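Local coordinates for protein ribulose bisphosphate carboxylase (Hyperthermus butylicus DSM 5456, PDB 6HUN) that probably adds carbon dioxide and water to ribulose 1,5-bisphosphate to give two molecules of 3-phosphoglycerate, as a magnesium-dependent form III Rubisco, at residues 386-398 against 421-435. Numbering follows the deposited sequence.
Sequences PGTLPEVIRVMGK and AVRQAVEAAMKGISL
The carbonyl oxygen of P386 is held from within its own turn and met from across the contact. L389 N donates to P386 O at 3.1 Å. The methyl of A425 rests against this oxygen, with CB 3.6 Å from P386 O. CD1 of L435 also comes near it and sits 3.5 Å from G387 O. No hydrogen bond links the two segments, and the rest of the contact is apolar. The ring of P386 lies crosswise to V422, with its CG facing V422 CG2 and A421 CB. L389 reaches in next. Its CG stands anti to the carbonyl carbon (chi1 -66°) and its chain runs on extended, which brings CD1 to 3.5 Å from V422 CG1. The same methyl also meets V426 CG2 and, more loosely, A425 CB.

Both segments lie in the catalytic domain, a TIM barrel of eight parallel strands. Helix 389-396 joins strand 377-380 to strand 401-403, and helix 415-431 comes after strand 401-403, beyond the short helix 405-409. They are thus neighbours in the outer helical layer, and their axes cross at -47° over the short segments. L389 and I393 also touch M402 of strand 401-403. On the other helix, the side chain of V422 is about 4 Å from that of V404, a predicted substrate-binding residue.

Farther along, A429 CB faces the ring of P390, 4.1 Å from P390 CB. I393 turns its extended CD1 branch onto the same methyl, 3.9 Å from A429 CB. The CG corner of the P390 ring meets CG and CD2 of L435. At the far end, near exposed K398, M430 is bent at chi2 and chi3. The two side chains cross obliquely, with M430 CE 3.7 Å from K398 CD.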
ATOM      1  N   PRO A 386     -16.619   5.982 -29.536  1.00 53.30           N
ATOM      2  CA  PRO A 386     -17.675   7.002 -29.676  1.00 57.21           C
ATOM      3  C   PRO A 386     -19.100   6.453 -29.519  1.00 54.78           C
ATOM      4  O   PRO A 386     -19.902   7.063 -28.802  1.00 55.17           O
ATOM      5  CB  PRO A 386     -17.398   7.576 -31.073  1.00 56.90           C
ATOM      6  CG  PRO A 386     -15.870   7.479 -31.159  1.00 56.16           C
ATOM      7  CD  PRO A 386     -15.540   6.162 -30.526  1.00 52.54           C
ATOM      8  N   GLY A 387     -19.395   5.272 -30.057  1.00 53.27           N
ATOM      9  CA  GLY A 387     -20.754   4.751 -29.980  1.00 53.91           C
ATOM     10  C   GLY A 387     -21.280   4.579 -28.567  1.00 58.57           C
ATOM     11  O   GLY A 387     -22.457   4.840 -28.301  1.00 57.79           O
ATOM     12  N   THR A 388     -20.412   4.150 -27.645  1.00 54.28           N
ATOM     13  CA  THR A 388     -20.761   3.882 -26.255  1.00 56.15           C
ATOM     14  C   THR A 388     -20.859   5.142 -25.385  1.00 56.43           C
ATOM     15  O   THR A 388     -21.343   5.040 -24.250  1.00 54.37           O
ATOM     16  CB  THR A 388     -19.713   2.979 -25.577  1.00 55.23           C
ATOM     17  OG1 THR A 388     -18.627   3.790 -25.085  1.00 53.73           O
ATOM     18  CG2 THR A 388     -19.133   1.946 -26.505  1.00 65.43           C
ATOM     19  N   LEU A 389     -20.350   6.297 -25.843  1.00 52.88           N
ATOM     20  CA  LEU A 389     -20.133   7.406 -24.901  1.00 50.18           C
ATOM     21  C   LEU A 389     -21.450   7.954 -24.366  1.00 52.20           C
ATOM     22  O   LEU A 389     -21.561   8.179 -23.155  1.00 43.26           O
ATOM     23  CB  LEU A 389     -19.312   8.514 -25.550  1.00 46.46           C
ATOM     24  CG  LEU A 389     -17.868   8.184 -25.922  1.00 49.38           C
ATOM     25  CD1 LEU A 389     -17.140   9.461 -26.285  1.00 50.64           C
ATOM     26  CD2 LEU A 389     -17.115   7.441 -24.777  1.00 47.60           C
ATOM     27  N   PRO A 390     -22.490   8.139 -25.205  1.00 46.57           N
ATOM     28  CA  PRO A 390     -23.740   8.686 -24.666  1.00 46.53           C
ATOM     29  C   PRO A 390     -24.318   7.875 -23.527  1.00 45.42           C
ATOM     30  O   PRO A 390     -24.815   8.466 -22.561  1.00 49.58           O
ATOM     31  CB  PRO A 390     -24.680   8.691 -25.908  1.00 48.87           C
ATOM     32  CG  PRO A 390     -23.777   8.909 -26.997  1.00 49.89           C
ATOM     33  CD  PRO A 390     -22.510   8.145 -26.677  1.00 48.73           C
ATOM     34  N   GLU A 391     -24.257   6.544 -23.598  1.00 45.65           N
ATOM     35  CA  GLU A 391     -24.836   5.733 -22.533  1.00 48.81           C
ATOM     36  C   GLU A 391     -24.053   5.886 -21.235  1.00 46.55           C
ATOM     37  O   GLU A 391     -24.652   5.950 -20.156  1.00 48.42           O
ATOM     38  CB  GLU A 391     -24.890   4.259 -22.934  1.00 56.09           C
ATOM     39  CG  GLU A 391     -26.277   3.750 -23.261  1.00 64.41           C
ATOM     40  CD  GLU A 391     -27.252   3.742 -22.089  1.00 67.11           C
ATOM     41  OE1 GLU A 391     -28.000   4.737 -21.916  1.00 66.38           O
ATOM     42  OE2 GLU A 391     -27.310   2.710 -21.378  1.00 71.36           O
ATOM     43  N   VAL A 392     -22.721   5.963 -21.319  1.00 43.83           N
ATOM     44  CA  VAL A 392     -21.920   6.170 -20.109  1.00 43.06           C
ATOM     45  C   VAL A 392     -22.266   7.513 -19.476  1.00 44.66           C
ATOM     46  O   VAL A 392     -22.459   7.616 -18.260  1.00 44.63           O
ATOM     47  CB  VAL A 392     -20.420   6.063 -20.428  1.00 44.08           C
ATOM     48  CG1 VAL A 392     -19.618   6.491 -19.243  1.00 45.59           C
ATOM     49  CG2 VAL A 392     -20.105   4.605 -20.814  1.00 45.18           C
ATOM     50  N   ILE A 393     -22.388   8.553 -20.304  1.00 47.78           N
ATOM     51  CA  ILE A 393     -22.753   9.884 -19.811  1.00 46.13           C
ATOM     52  C   ILE A 393     -24.158   9.886 -19.194  1.00 46.48           C
ATOM     53  O   ILE A 393     -24.394  10.568 -18.191  1.00 42.94           O
ATOM     54  CB  ILE A 393     -22.638  10.929 -20.949  1.00 48.30           C
ATOM     55  CG1 ILE A 393     -21.188  11.048 -21.459  1.00 41.27           C
ATOM     56  CG2 ILE A 393     -23.084  12.272 -20.468  1.00 48.12           C
ATOM     57  CD1 ILE A 393     -21.105  11.845 -22.822  1.00 45.28           C
ATOM     58  N   ARG A 394     -25.130   9.166 -19.795  1.00 46.78           N
ATOM     59  CA  ARG A 394     -26.480   9.136 -19.205  1.00 48.46           C
ATOM     60  C   ARG A 394     -26.469   8.427 -17.848  1.00 49.82           C
ATOM     61  O   ARG A 394     -27.213   8.810 -16.928  1.00 50.19           O
ATOM     62  CB  ARG A 394     -27.482   8.433 -20.133  1.00 53.03           C
ATOM     63  CG  ARG A 394     -28.966   8.702 -19.800  1.00 54.38           C
ATOM     64  CD  ARG A 394     -29.923   7.831 -20.651  1.00 60.81           C
ATOM     65  NE  ARG A 394     -29.575   6.414 -20.577  1.00 59.40           N
ATOM     66  CZ  ARG A 394     -29.811   5.639 -19.521  1.00 67.06           C
ATOM     67  NH1 ARG A 394     -30.413   6.147 -18.446  1.00 70.78           N
ATOM     68  NH2 ARG A 394     -29.431   4.358 -19.533  1.00 68.54           N
ATOM     69  N   VAL A 395     -25.655   7.373 -17.725  1.00 44.40           N
ATOM     70  CA  VAL A 395     -25.613   6.557 -16.528  1.00 38.61           C
ATOM     71  C   VAL A 395     -24.698   7.159 -15.468  1.00 43.91           C
ATOM     72  O   VAL A 395     -25.057   7.219 -14.295  1.00 45.89           O
ATOM     73  CB  VAL A 395     -25.191   5.124 -16.895  1.00 44.94           C
ATOM     74  CG1 VAL A 395     -24.878   4.340 -15.645  1.00 46.75           C
ATOM     75  CG2 VAL A 395     -26.315   4.438 -17.723  1.00 49.39           C
ATOM     76  N   MET A 396     -23.530   7.662 -15.845  1.00 45.32           N
ATOM     77  CA  MET A 396     -22.577   8.204 -14.854  1.00 42.69           C
ATOM     78  C   MET A 396     -22.671   9.700 -14.642  1.00 45.05           C
ATOM     79  O   MET A 396     -22.004  10.222 -13.729  1.00 47.94           O
ATOM     80  CB  MET A 396     -21.163   7.877 -15.263  1.00 42.62           C
ATOM     81  CG  MET A 396     -20.825   6.449 -15.028  1.00 54.04           C
ATOM     82  SD  MET A 396     -19.110   6.288 -15.412  1.00 53.77           S
ATOM     83  CE  MET A 396     -18.301   7.086 -14.010  1.00 57.23           C
ATOM     84  N   GLY A 397     -23.409  10.403 -15.493  1.00 43.94           N
ATOM     85  CA  GLY A 397     -23.565  11.849 -15.410  1.00 49.45           C
ATOM     86  C   GLY A 397     -22.529  12.596 -16.238  1.00 44.91           C
ATOM     87  O   GLY A 397     -21.566  12.024 -16.742  1.00 43.52           O
ATOM     88  N   LYS A 398     -22.753  13.908 -16.414  1.00 41.81           N
ATOM     89  CA  LYS A 398     -21.801  14.713 -17.179  1.00 40.83           C
ATOM     90  C   LYS A 398     -20.514  15.032 -16.414  1.00 42.14           C
ATOM     91  O   LYS A 398     -19.500  15.386 -17.036  1.00 36.62           O
ATOM     92  CB  LYS A 398     -22.445  16.036 -17.608  1.00 42.04           C
ATOM     93  CG  LYS A 398     -23.755  15.843 -18.362  1.00 45.88           C
ATOM     94  CD  LYS A 398     -24.482  17.173 -18.662  1.00 55.07           C
ATOM     95  CE  LYS A 398     -25.833  16.895 -19.347  1.00 60.28           C
ATOM     96  NZ  LYS A 398     -26.972  17.740 -18.829  1.00 65.99           N
ATOM     97  N   ALA A 421     -14.095  12.572 -33.557  1.00 57.79           N
ATOM     98  CA  ALA A 421     -15.239  11.678 -33.455  1.00 62.71           C
ATOM     99  C   ALA A 421     -15.747  11.591 -32.022  1.00 56.99           C
ATOM    100  O   ALA A 421     -16.952  11.722 -31.770  1.00 56.18           O
ATOM    101  CB  ALA A 421     -14.884  10.297 -34.009  1.00 64.03           C
ATOM    102  N   VAL A 422     -14.836  11.393 -31.051  1.00 53.16           N
ATOM    103  CA  VAL A 422     -15.255  11.357 -29.653  1.00 53.87           C
ATOM    104  C   VAL A 422     -15.971  12.646 -29.258  1.00 53.10           C
ATOM    105  O   VAL A 422     -17.005  12.604 -28.583  1.00 49.73           O
ATOM    106  CB  VAL A 422     -14.036  11.104 -28.736  1.00 48.91           C
ATOM    107  CG1 VAL A 422     -14.376  11.435 -27.289  1.00 47.30           C
ATOM    108  CG2 VAL A 422     -13.614   9.686 -28.834  1.00 49.23           C
ATOM    109  N   ARG A 423     -15.423  13.807 -29.655  1.00 54.19           N
ATOM    110  CA  ARG A 423     -16.040  15.093 -29.314  1.00 51.37           C
ATOM    111  C   ARG A 423     -17.410  15.239 -29.971  1.00 52.89           C
ATOM    112  O   ARG A 423     -18.354  15.753 -29.362  1.00 52.40           O
ATOM    113  CB  ARG A 423     -15.126  16.248 -29.733  1.00 55.86           C
ATOM    114  CG  ARG A 423     -13.892  16.483 -28.843  1.00 53.20           C
ATOM    115  CD  ARG A 423     -14.231  17.148 -27.481  1.00 49.01           C
ATOM    116  NE  ARG A 423     -14.812  18.485 -27.582  1.00 55.73           N
ATOM    117  CZ  ARG A 423     -14.116  19.626 -27.611  1.00 58.03           C
ATOM    118  NH1 ARG A 423     -12.786  19.615 -27.573  1.00 57.63           N
ATOM    119  NH2 ARG A 423     -14.749  20.793 -27.691  1.00 52.01           N
ATOM    120  N   GLN A 424     -17.548  14.774 -31.206  1.00 54.85           N
ATOM    121  CA  GLN A 424     -18.868  14.843 -31.827  1.00 56.34           C
ATOM    122  C   GLN A 424     -19.835  13.906 -31.119  1.00 57.49           C
ATOM    123  O   GLN A 424     -20.999  14.258 -30.896  1.00 56.89           O
ATOM    124  CB  GLN A 424     -18.769  14.517 -33.311  1.00 58.83           C
ATOM    125  CG  GLN A 424     -17.939  15.507 -34.062  1.00 60.32           C
ATOM    126  CD  GLN A 424     -17.523  14.998 -35.409  1.00 69.54           C
ATOM    127  OE1 GLN A 424     -17.642  13.803 -35.715  1.00 62.87           O
ATOM    128  NE2 GLN A 424     -17.077  15.920 -36.260  1.00 73.42           N
ATOM    129  N   ALA A 425     -19.351  12.718 -30.726  1.00 54.03           N
ATOM    130  CA  ALA A 425     -20.188  11.796 -29.973  1.00 54.46           C
ATOM    131  C   ALA A 425     -20.646  12.424 -28.665  1.00 56.99           C
ATOM    132  O   ALA A 425     -21.823  12.323 -28.305  1.00 51.07           O
ATOM    133  CB  ALA A 425     -19.435  10.489 -29.723  1.00 52.07           C
ATOM    134  N   VAL A 426     -19.731  13.103 -27.952  1.00 49.76           N
ATOM    135  CA  VAL A 426     -20.108  13.815 -26.731  1.00 48.27           C
ATOM    136  C   VAL A 426     -21.088  14.933 -27.023  1.00 50.96           C
ATOM    137  O   VAL A 426     -22.000  15.199 -26.225  1.00 48.94           O
ATOM    138  CB  VAL A 426     -18.841  14.344 -26.033  1.00 53.70           C
ATOM    139  CG1 VAL A 426     -19.178  15.331 -24.896  1.00 54.65           C
ATOM    140  CG2 VAL A 426     -18.105  13.149 -25.477  1.00 47.51           C
ATOM    141  N   GLU A 427     -20.874  15.634 -28.148  1.00 51.41           N
ATOM    142  CA  GLU A 427     -21.754  16.711 -28.587  1.00 63.43           C
ATOM    143  C   GLU A 427     -23.177  16.213 -28.815  1.00 53.76           C
ATOM    144  O   GLU A 427     -24.140  16.841 -28.364  1.00 53.88           O
ATOM    145  CB  GLU A 427     -21.192  17.339 -29.862  1.00 70.74           C
ATOM    146  CG  GLU A 427     -21.688  18.758 -30.116  1.00 76.92           C
ATOM    147  CD  GLU A 427     -21.166  19.734 -29.062  1.00 81.72           C
ATOM    148  OE1 GLU A 427     -20.190  20.460 -29.346  1.00 86.03           O
ATOM    149  OE2 GLU A 427     -21.741  19.776 -27.950  1.00 79.05           O
ATOM    150  N   ALA A 428     -23.323  15.055 -29.455  1.00 57.36           N
ATOM    151  CA  ALA A 428     -24.654  14.477 -29.633  1.00 59.55           C
ATOM    152  C   ALA A 428     -25.331  14.222 -28.289  1.00 55.76           C
ATOM    153  O   ALA A 428     -26.513  14.536 -28.113  1.00 53.97           O
ATOM    154  CB  ALA A 428     -24.555  13.195 -30.454  1.00 61.79           C
ATOM    155  N   ALA A 429     -24.581  13.715 -27.311  1.00 55.91           N
ATOM    156  CA  ALA A 429     -25.150  13.444 -25.994  1.00 53.18           C
ATOM    157  C   ALA A 429     -25.569  14.727 -25.282  1.00 54.10           C
ATOM    158  O   ALA A 429     -26.643  14.779 -24.675  1.00 54.17           O
ATOM    159  CB  ALA A 429     -24.150  12.659 -25.135  1.00 47.81           C
ATOM    160  N   MET A 430     -24.721  15.769 -25.316  1.00 49.54           N
ATOM    161  CA  MET A 430     -25.093  17.052 -24.714  1.00 53.12           C
ATOM    162  C   MET A 430     -26.332  17.647 -25.374  1.00 56.64           C
ATOM    163  O   MET A 430     -27.157  18.286 -24.711  1.00 57.99           O
ATOM    164  CB  MET A 430     -23.934  18.049 -24.814  1.00 53.20           C
ATOM    165  CG  MET A 430     -22.622  17.556 -24.211  1.00 55.61           C
ATOM    166  SD  MET A 430     -22.829  17.165 -22.471  1.00 52.09           S
ATOM    167  CE  MET A 430     -23.341  18.743 -21.832  1.00 53.47           C
ATOM    168  N   LYS A 431     -26.456  17.488 -26.682  1.00 53.21           N
ATOM    169  CA  LYS A 431     -27.554  18.063 -27.459  1.00 55.29           C
ATOM    170  C   LYS A 431     -28.793  17.164 -27.524  1.00 55.75           C
ATOM    171  O   LYS A 431     -29.810  17.576 -28.101  1.00 61.11           O
ATOM    172  CB  LYS A 431     -27.071  18.354 -28.869  1.00 57.12           C
ATOM    173  CG  LYS A 431     -25.977  19.390 -28.999  1.00 60.34           C
ATOM    174  CD  LYS A 431     -25.726  19.665 -30.479  1.00 66.25           C
ATOM    175  CE  LYS A 431     -24.596  20.649 -30.733  1.00 68.10           C
ATOM    176  NZ  LYS A 431     -24.235  20.545 -32.189  1.00 74.86           N
ATOM    177  N   GLY A 432     -28.736  15.960 -26.960  1.00 58.24           N
ATOM    178  CA  GLY A 432     -29.889  15.072 -26.942  1.00 59.34           C
ATOM    179  C   GLY A 432     -30.240  14.523 -28.298  1.00 60.54           C
ATOM    180  O   GLY A 432     -31.424  14.242 -28.569  1.00 58.06           O
ATOM    181  N   ILE A 433     -29.246  14.352 -29.167  1.00 60.31           N
ATOM    182  CA  ILE A 433     -29.466  13.901 -30.539  1.00 60.99           C
ATOM    183  C   ILE A 433     -29.029  12.449 -30.645  1.00 58.97           C
ATOM    184  O   ILE A 433     -27.979  12.063 -30.115  1.00 57.38           O
ATOM    185  CB  ILE A 433     -28.685  14.765 -31.547  1.00 62.05           C
ATOM    186  CG1 ILE A 433     -29.039  16.231 -31.385  1.00 61.76           C
ATOM    187  CG2 ILE A 433     -28.957  14.304 -32.960  1.00 62.97           C
ATOM    188  CD1 ILE A 433     -28.470  17.100 -32.488  1.00 62.85           C
ATOM    189  N   SER A 434     -29.831  11.638 -31.331  1.00 60.53           N
ATOM    190  CA  SER A 434     -29.450  10.259 -31.585  1.00 60.64           C
ATOM    191  C   SER A 434     -28.151  10.221 -32.365  1.00 61.04           C
ATOM    192  O   SER A 434     -27.878  11.084 -33.202  1.00 62.27           O
ATOM    193  CB  SER A 434     -30.555   9.511 -32.380  1.00 62.79           C
ATOM    194  OG  SER A 434     -31.732   9.471 -31.620  1.00 62.47           O
ATOM    195  N   LEU A 435     -27.334   9.212 -32.061  1.00 60.07           N
ATOM    196  CA  LEU A 435     -26.041   9.113 -32.716  1.00 61.66           C
ATOM    197  C   LEU A 435     -26.192   8.871 -34.208  1.00 63.16           C
ATOM    198  O   LEU A 435     -25.443   9.441 -35.005  1.00 64.14           O
ATOM    199  CB  LEU A 435     -25.213   8.003 -32.100  1.00 59.02           C
ATOM    200  CG  LEU A 435     -24.350   8.300 -30.870  1.00 56.40           C
ATOM    201  CD1 LEU A 435     -23.413   7.146 -30.778  1.00 55.93           C
ATOM    202  CD2 LEU A 435     -23.587   9.629 -30.926  1.00 62.80           C
TER